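Local structure of 2-dehydro-3-deoxyphosphogluconate aldolase (Vibrio fischeri, 3NZR) at residues 123-128 / 175-180. The protein is an aldolase of the KDGP aldolase family, which falls within the TIM-barrel clan. Sequence-based numbering, arbitrary orientation.
Sequences GTVGMV and FACVAK
Thr122 OG1 is hydrogen-bonded to both Thr124 N and Met127 O, so one hydroxyl ties together the two ends of the tight turn whose middle residues, Val125 and Gly126, rest on Cys177. The turn is type II, closed by Met127 N to Thr124 O at 3.1 Å, and its third position suits glycine because at the positive phi of Gly126, 91°, a side chain would be jammed against the carbonyl O of Val125. Cys177 SG lies 3.7 Å from Gly126 CA. This sulfur lies anti to the backbone N (chi1 177°), which carries it out from the helix to the turn. Val125 meets the same residue with a single branch, CG1 lying 3.6 Å from Cys177 CB; cysteine suits the place because its short, weakly polar side chain can lie against valine methyl and glycine backbone alike. Deeper in, branched Val128 and Val178 meet more loosely, CG1 of the former 4.3 Å from CG2 of the latter. Glu174, in the same helix just ahead of 175-180, accepts a hydrogen bond from Gly123 N through OE2. Helix 172-184 is the connecting helix of a beta-alpha-beta crossover between parallel strands 160-163 and 188-191, as in TIM barrels.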
ATOM      1  N   GLY A 123       3.277 -23.052   0.977  1.00 34.83           N
ATOM      2  CA  GLY A 123       3.888 -24.361   1.053  1.00 36.88           C
ATOM      3  C   GLY A 123       5.164 -24.329   1.836  1.00 38.36           C
ATOM      4  O   GLY A 123       5.721 -25.367   2.157  1.00 40.04           O
ATOM      5  N   THR A 124       5.650 -23.136   2.141  1.00 38.06           N
ATOM      6  CA  THR A 124       6.946 -22.990   2.783  1.00 38.75           C
ATOM      7  C   THR A 124       6.659 -22.234   4.064  1.00 37.83           C
ATOM      8  O   THR A 124       6.183 -21.102   4.003  1.00 35.68           O
ATOM      9  CB  THR A 124       7.934 -22.185   1.887  1.00 38.55           C
ATOM     10  OG1 THR A 124       8.119 -22.885   0.655  1.00 42.47           O
ATOM     11  CG2 THR A 124       9.245 -21.988   2.542  1.00 39.69           C
ATOM     12  N   VAL A 125       6.973 -22.865   5.196  1.00 37.49           N
ATOM     13  CA  VAL A 125       6.858 -22.264   6.513  1.00 37.46           C
ATOM     14  C   VAL A 125       7.698 -20.988   6.550  1.00 36.99           C
ATOM     15  O   VAL A 125       8.847 -20.979   6.146  1.00 36.43           O
ATOM     16  CB  VAL A 125       7.340 -23.200   7.641  1.00 39.15           C
ATOM     17  CG1 VAL A 125       7.281 -22.482   9.033  1.00 37.43           C
ATOM     18  CG2 VAL A 125       6.563 -24.559   7.635  1.00 41.11           C
ATOM     19  N   GLY A 126       7.063 -19.882   6.944  1.00 36.11           N
ATOM     20  CA  GLY A 126       7.740 -18.576   7.065  1.00 34.56           C
ATOM     21  C   GLY A 126       7.705 -17.705   5.835  1.00 33.19           C
ATOM     22  O   GLY A 126       8.156 -16.565   5.907  1.00 33.50           O
HETATM   23  N   MSE A 127       7.223 -18.223   4.718  1.00 31.07           N
HETATM   24  CA  MSE A 127       7.084 -17.424   3.541  1.00 30.73           C
HETATM   25  C   MSE A 127       5.617 -17.258   3.171  1.00 27.91           C
HETATM   26  O   MSE A 127       4.818 -18.230   3.254  1.00 27.05           O
HETATM   27  CB  MSE A 127       7.811 -18.052   2.353  1.00 32.66           C
HETATM   28  CG  MSE A 127       9.295 -18.306   2.581  1.00 39.42           C
HETATM   29 SE   MSE A 127      10.334 -16.629   2.756  1.00 55.46          SE
HETATM   30  CE  MSE A 127      10.389 -15.938   0.890  1.00 44.44           C
ATOM     31  N   VAL A 128       5.266 -16.044   2.747  1.00 24.82           N
ATOM     32  CA  VAL A 128       3.865 -15.741   2.435  1.00 22.46           C
ATOM     33  C   VAL A 128       3.719 -15.006   1.123  1.00 22.03           C
ATOM     34  O   VAL A 128       4.620 -14.247   0.723  1.00 21.89           O
ATOM     35  CB  VAL A 128       3.152 -14.914   3.541  1.00 22.89           C
ATOM     36  CG1 VAL A 128       3.018 -15.701   4.881  1.00 18.14           C
ATOM     37  CG2 VAL A 128       3.817 -13.555   3.712  1.00 17.35           C
ATOM     38  N   PHE A 175       0.674 -21.925   9.467  1.00 26.40           N
ATOM     39  CA  PHE A 175      -0.177 -21.073  10.280  1.00 26.00           C
ATOM     40  C   PHE A 175       0.459 -20.834  11.606  1.00 26.30           C
ATOM     41  O   PHE A 175       0.492 -19.715  12.080  1.00 25.34           O
ATOM     42  CB  PHE A 175      -1.560 -21.711  10.478  1.00 26.65           C
ATOM     43  CG  PHE A 175      -2.478 -20.947  11.403  1.00 28.12           C
ATOM     44  CD1 PHE A 175      -2.943 -19.673  11.061  1.00 23.94           C
ATOM     45  CD2 PHE A 175      -2.933 -21.501  12.584  1.00 28.38           C
ATOM     46  CE1 PHE A 175      -3.800 -19.002  11.878  1.00 24.01           C
ATOM     47  CE2 PHE A 175      -3.843 -20.805  13.417  1.00 28.56           C
ATOM     48  CZ  PHE A 175      -4.283 -19.550  13.040  1.00 23.44           C
ATOM     49  N   ALA A 176       0.950 -21.906  12.249  1.00 27.40           N
ATOM     50  CA  ALA A 176       1.633 -21.750  13.515  1.00 27.13           C
ATOM     51  C   ALA A 176       2.778 -20.724  13.420  1.00 26.88           C
ATOM     52  O   ALA A 176       2.975 -19.961  14.349  1.00 26.63           O
ATOM     53  CB  ALA A 176       2.163 -23.095  14.038  1.00 28.73           C
ATOM     54  N   CYS A 177       3.516 -20.695  12.312  1.00 27.26           N
ATOM     55  CA  CYS A 177       4.600 -19.737  12.147  1.00 27.88           C
ATOM     56  C   CYS A 177       4.049 -18.310  11.905  1.00 25.65           C
ATOM     57  O   CYS A 177       4.635 -17.345  12.373  1.00 26.61           O
ATOM     58  CB  CYS A 177       5.457 -20.132  10.978  1.00 30.34           C
ATOM     59  SG  CYS A 177       6.777 -18.981  10.600  1.00 36.56           S
ATOM     60  N   VAL A 178       2.909 -18.173  11.251  1.00 21.91           N
ATOM     61  CA  VAL A 178       2.309 -16.832  11.108  1.00 20.87           C
ATOM     62  C   VAL A 178       1.839 -16.261  12.425  1.00 20.72           C
ATOM     63  O   VAL A 178       2.037 -15.061  12.716  1.00 20.61           O
ATOM     64  CB  VAL A 178       1.201 -16.841  10.067  1.00 19.45           C
ATOM     65  CG1 VAL A 178       0.491 -15.473  10.065  1.00 18.62           C
ATOM     66  CG2 VAL A 178       1.761 -17.218   8.730  1.00 20.69           C
ATOM     67  N   ALA A 179       1.235 -17.125  13.267  1.00 22.97           N
ATOM     68  CA  ALA A 179       0.763 -16.747  14.593  1.00 23.26           C
ATOM     69  C   ALA A 179       1.964 -16.320  15.417  1.00 26.64           C
ATOM     70  O   ALA A 179       1.887 -15.297  16.079  1.00 26.45           O
ATOM     71  CB  ALA A 179       0.054 -17.926  15.313  1.00 22.78           C
ATOM     72  N   LYS A 180       3.060 -17.095  15.404  1.00 28.44           N
ATOM     73  CA  LYS A 180       4.273 -16.692  16.139  1.00 30.12           C
ATOM     74  C   LYS A 180       4.781 -15.323  15.728  1.00 28.71           C
ATOM     75  O   LYS A 180       5.088 -14.453  16.566  1.00 29.36           O
ATOM     76  CB  LYS A 180       5.382 -17.693  15.907  1.00 34.06           C
ATOM     77  CG  LYS A 180       6.678 -17.390  16.717  1.00 40.99           C
ATOM     78  CD  LYS A 180       7.746 -18.513  16.559  1.00 49.74           C
ATOM     79  CE  LYS A 180       8.687 -18.564  17.808  1.00 53.57           C
ATOM     80  NZ  LYS A 180       9.550 -19.798  17.833  1.00 58.07           N
TER